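Local coordinates for DNA polymerase III, beta chain (Streptococcus pneumoniae, PDB 2AWA), which probably encircles DNA as a ring-shaped head-to-tail homodimer, tethering DNA polymerases and other proteins to it and so making replication processive, at residues N21-A26 / N96-L101. Numbering follows the deposited sequence.
Sequences NLFLQA and NVVSSL
The carbonyl oxygen of Val-97, one residue before the Val-98 that packs against Leu-24 and Phe-23, is gripped twice by Ser-100: OG donates to Val-97 O over 2.5 Å, in the carbonyl plane and on a lone pair, and the backbone N adds a weak bond. Between the helices the contact is apolar. Leu-24 reaches across with CG anti to the backbone N (chi1 -168°); its CD1 lies 3.9 Å from Val-98 CG1 and also touches Ser-99, while CD2 sits 3.8 Å from Ser-99 CB. These are the two helices of the N-terminal domain, one of three similar domains in each subunit, six of which close the ring in the dimer. The axes of segments 21-26 and 96-100 approach to 10.0 Å and are nearly antiparallel (158°), and in this family such helices line the central channel. Deeper down, Val-98 turns its other methyl to Phe-23, CG2 approaching ring atom CE2 obliquely at 4.3 Å, and the Phe-23 side chain also touches Ile-70 of strand 64-71. Helix 91-100 also meets the second subunit: Ser-100 O accepts a hydrogen bond from Arg-289 of that subunit, and Val-97 packs on its Leu-292.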
ATOM      1  N   ASN B  21      18.981  -8.618 -12.938  1.00 59.18           N
ATOM      2  CA  ASN B  21      17.673  -8.017 -13.255  1.00 61.27           C
ATOM      3  C   ASN B  21      16.808  -8.782 -14.263  1.00 62.25           C
ATOM      4  O   ASN B  21      15.618  -8.927 -14.047  1.00 65.00           O
ATOM      5  CB  ASN B  21      17.825  -6.567 -13.681  1.00 59.79           C
ATOM      6  CG  ASN B  21      18.274  -5.688 -12.540  1.00 69.11           C
ATOM      7  OD1 ASN B  21      18.212  -6.085 -11.357  1.00 61.09           O
ATOM      8  ND2 ASN B  21      18.739  -4.485 -12.875  1.00 72.14           N
ATOM      9  N   LEU B  22      17.380  -9.277 -15.354  1.00 63.17           N
ATOM     10  CA  LEU B  22      16.570 -10.031 -16.304  1.00 63.92           C
ATOM     11  C   LEU B  22      16.086 -11.329 -15.662  1.00 63.79           C
ATOM     12  O   LEU B  22      14.945 -11.750 -15.906  1.00 63.74           O
ATOM     13  CB  LEU B  22      17.318 -10.316 -17.602  1.00 64.59           C
ATOM     14  CG  LEU B  22      16.384 -10.823 -18.711  1.00 68.46           C
ATOM     15  CD1 LEU B  22      16.699 -10.173 -20.046  1.00 69.45           C
ATOM     16  CD2 LEU B  22      16.427 -12.339 -18.827  1.00 69.97           C
ATOM     17  N   PHE B  23      16.936 -11.933 -14.821  1.00 61.76           N
ATOM     18  CA  PHE B  23      16.567 -13.133 -14.069  1.00 59.75           C
ATOM     19  C   PHE B  23      15.409 -12.789 -13.167  1.00 61.83           C
ATOM     20  O   PHE B  23      14.370 -13.434 -13.212  1.00 62.38           O
ATOM     21  CB  PHE B  23      17.762 -13.635 -13.253  1.00 58.69           C
ATOM     22  CG  PHE B  23      17.577 -15.008 -12.621  1.00 57.73           C
ATOM     23  CD1 PHE B  23      16.978 -16.048 -13.303  1.00 66.59           C
ATOM     24  CD2 PHE B  23      18.104 -15.274 -11.366  1.00 63.95           C
ATOM     25  CE1 PHE B  23      16.843 -17.294 -12.718  1.00 65.56           C
ATOM     26  CE2 PHE B  23      17.977 -16.523 -10.789  1.00 63.26           C
ATOM     27  CZ  PHE B  23      17.337 -17.529 -11.466  1.00 58.60           C
ATOM     28  N   LEU B  24      15.584 -11.737 -12.370  1.00 64.22           N
ATOM     29  CA  LEU B  24      14.573 -11.331 -11.390  1.00 65.50           C
ATOM     30  C   LEU B  24      13.227 -11.035 -12.041  1.00 65.45           C
ATOM     31  O   LEU B  24      12.180 -11.288 -11.447  1.00 66.90           O
ATOM     32  CB  LEU B  24      15.039 -10.103 -10.604  1.00 64.65           C
ATOM     33  CG  LEU B  24      14.214  -9.736  -9.371  1.00 66.87           C
ATOM     34  CD1 LEU B  24      14.194 -10.865  -8.337  1.00 70.23           C
ATOM     35  CD2 LEU B  24      14.769  -8.478  -8.742  1.00 67.28           C
ATOM     36  N   GLN B  25      13.253 -10.495 -13.253  1.00 63.71           N
ATOM     37  CA  GLN B  25      12.018 -10.177 -13.944  1.00 63.75           C
ATOM     38  C   GLN B  25      11.298 -11.459 -14.310  1.00 61.75           C
ATOM     39  O   GLN B  25      10.144 -11.624 -14.005  1.00 63.32           O
ATOM     40  CB  GLN B  25      12.279  -9.343 -15.198  1.00 65.03           C
ATOM     41  CG  GLN B  25      10.993  -8.802 -15.787  1.00 72.80           C
ATOM     42  CD  GLN B  25      11.142  -8.298 -17.192  1.00 81.05           C
ATOM     43  OE1 GLN B  25      12.235  -7.918 -17.619  1.00 89.83           O
ATOM     44  NE2 GLN B  25      10.037  -8.291 -17.932  1.00 89.34           N
ATOM     45  N   ALA B  26      12.000 -12.370 -14.963  1.00 61.73           N
ATOM     46  CA  ALA B  26      11.462 -13.683 -15.274  1.00 59.17           C
ATOM     47  C   ALA B  26      10.912 -14.404 -14.045  1.00 59.00           C
ATOM     48  O   ALA B  26       9.836 -15.001 -14.125  1.00 60.10           O
ATOM     49  CB  ALA B  26      12.508 -14.530 -15.957  1.00 58.15           C
ATOM     50  N   ASN B  96      13.047 -13.011  -3.111  1.00 59.68           N
ATOM     51  CA  ASN B  96      13.566 -11.997  -2.191  1.00 61.04           C
ATOM     52  C   ASN B  96      15.081 -11.973  -2.093  1.00 61.08           C
ATOM     53  O   ASN B  96      15.680 -10.907  -1.984  1.00 63.23           O
ATOM     54  CB  ASN B  96      13.023 -12.199  -0.772  1.00 61.52           C
ATOM     55  CG  ASN B  96      11.644 -11.685  -0.619  1.00 59.10           C
ATOM     56  OD1 ASN B  96      11.327 -10.606  -1.102  1.00 64.44           O
ATOM     57  ND2 ASN B  96      10.802 -12.444   0.056  1.00 71.21           N
ATOM     58  N   VAL B  97      15.691 -13.151  -2.084  1.00 59.24           N
ATOM     59  CA  VAL B  97      17.121 -13.247  -1.883  1.00 58.44           C
ATOM     60  C   VAL B  97      17.841 -12.714  -3.112  1.00 57.45           C
ATOM     61  O   VAL B  97      18.742 -11.893  -2.984  1.00 54.82           O
ATOM     62  CB  VAL B  97      17.546 -14.700  -1.574  1.00 59.40           C
ATOM     63  CG1 VAL B  97      19.050 -14.912  -1.832  1.00 63.53           C
ATOM     64  CG2 VAL B  97      17.184 -15.046  -0.156  1.00 55.04           C
ATOM     65  N   VAL B  98      17.447 -13.187  -4.293  1.00 56.91           N
ATOM     66  CA  VAL B  98      18.055 -12.711  -5.523  1.00 58.54           C
ATOM     67  C   VAL B  98      17.973 -11.190  -5.565  1.00 59.36           C
ATOM     68  O   VAL B  98      18.961 -10.491  -5.738  1.00 59.92           O
ATOM     69  CB  VAL B  98      17.338 -13.292  -6.759  1.00 60.32           C
ATOM     70  CG1 VAL B  98      17.703 -12.513  -8.014  1.00 61.84           C
ATOM     71  CG2 VAL B  98      17.653 -14.783  -6.925  1.00 60.86           C
ATOM     72  N   SER B  99      16.763 -10.687  -5.391  1.00 61.26           N
ATOM     73  CA  SER B  99      16.505  -9.264  -5.350  1.00 61.43           C
ATOM     74  C   SER B  99      17.455  -8.505  -4.395  1.00 61.82           C
ATOM     75  O   SER B  99      17.810  -7.353  -4.650  1.00 63.12           O
ATOM     76  CB  SER B  99      15.046  -9.058  -4.955  1.00 60.71           C
ATOM     77  OG  SER B  99      14.797  -7.710  -4.665  1.00 65.44           O
ATOM     78  N   SER B 100      17.870  -9.147  -3.307  1.00 61.45           N
ATOM     79  CA  SER B 100      18.769  -8.525  -2.343  1.00 61.43           C
ATOM     80  C   SER B 100      20.258  -8.522  -2.746  1.00 61.02           C
ATOM     81  O   SER B 100      21.055  -7.858  -2.104  1.00 60.87           O
ATOM     82  CB  SER B 100      18.637  -9.238  -1.002  1.00 62.49           C
ATOM     83  OG  SER B 100      19.362 -10.461  -1.015  1.00 65.96           O
ATOM     84  N   LEU B 101      20.636  -9.266  -3.776  1.00 59.96           N
ATOM     85  CA  LEU B 101      22.045  -9.409  -4.141  1.00 61.82           C
ATOM     86  C   LEU B 101      22.619  -8.101  -4.694  1.00 63.14           C
ATOM     87  O   LEU B 101      21.896  -7.335  -5.329  1.00 63.56           O
ATOM     88  CB  LEU B 101      22.223 -10.544  -5.154  1.00 60.43           C
ATOM     89  CG  LEU B 101      21.825 -11.919  -4.602  1.00 65.01           C
ATOM     90  CD1 LEU B 101      21.785 -12.992  -5.695  1.00 70.25           C
ATOM     91  CD2 LEU B 101      22.748 -12.346  -3.454  1.00 65.23           C
TER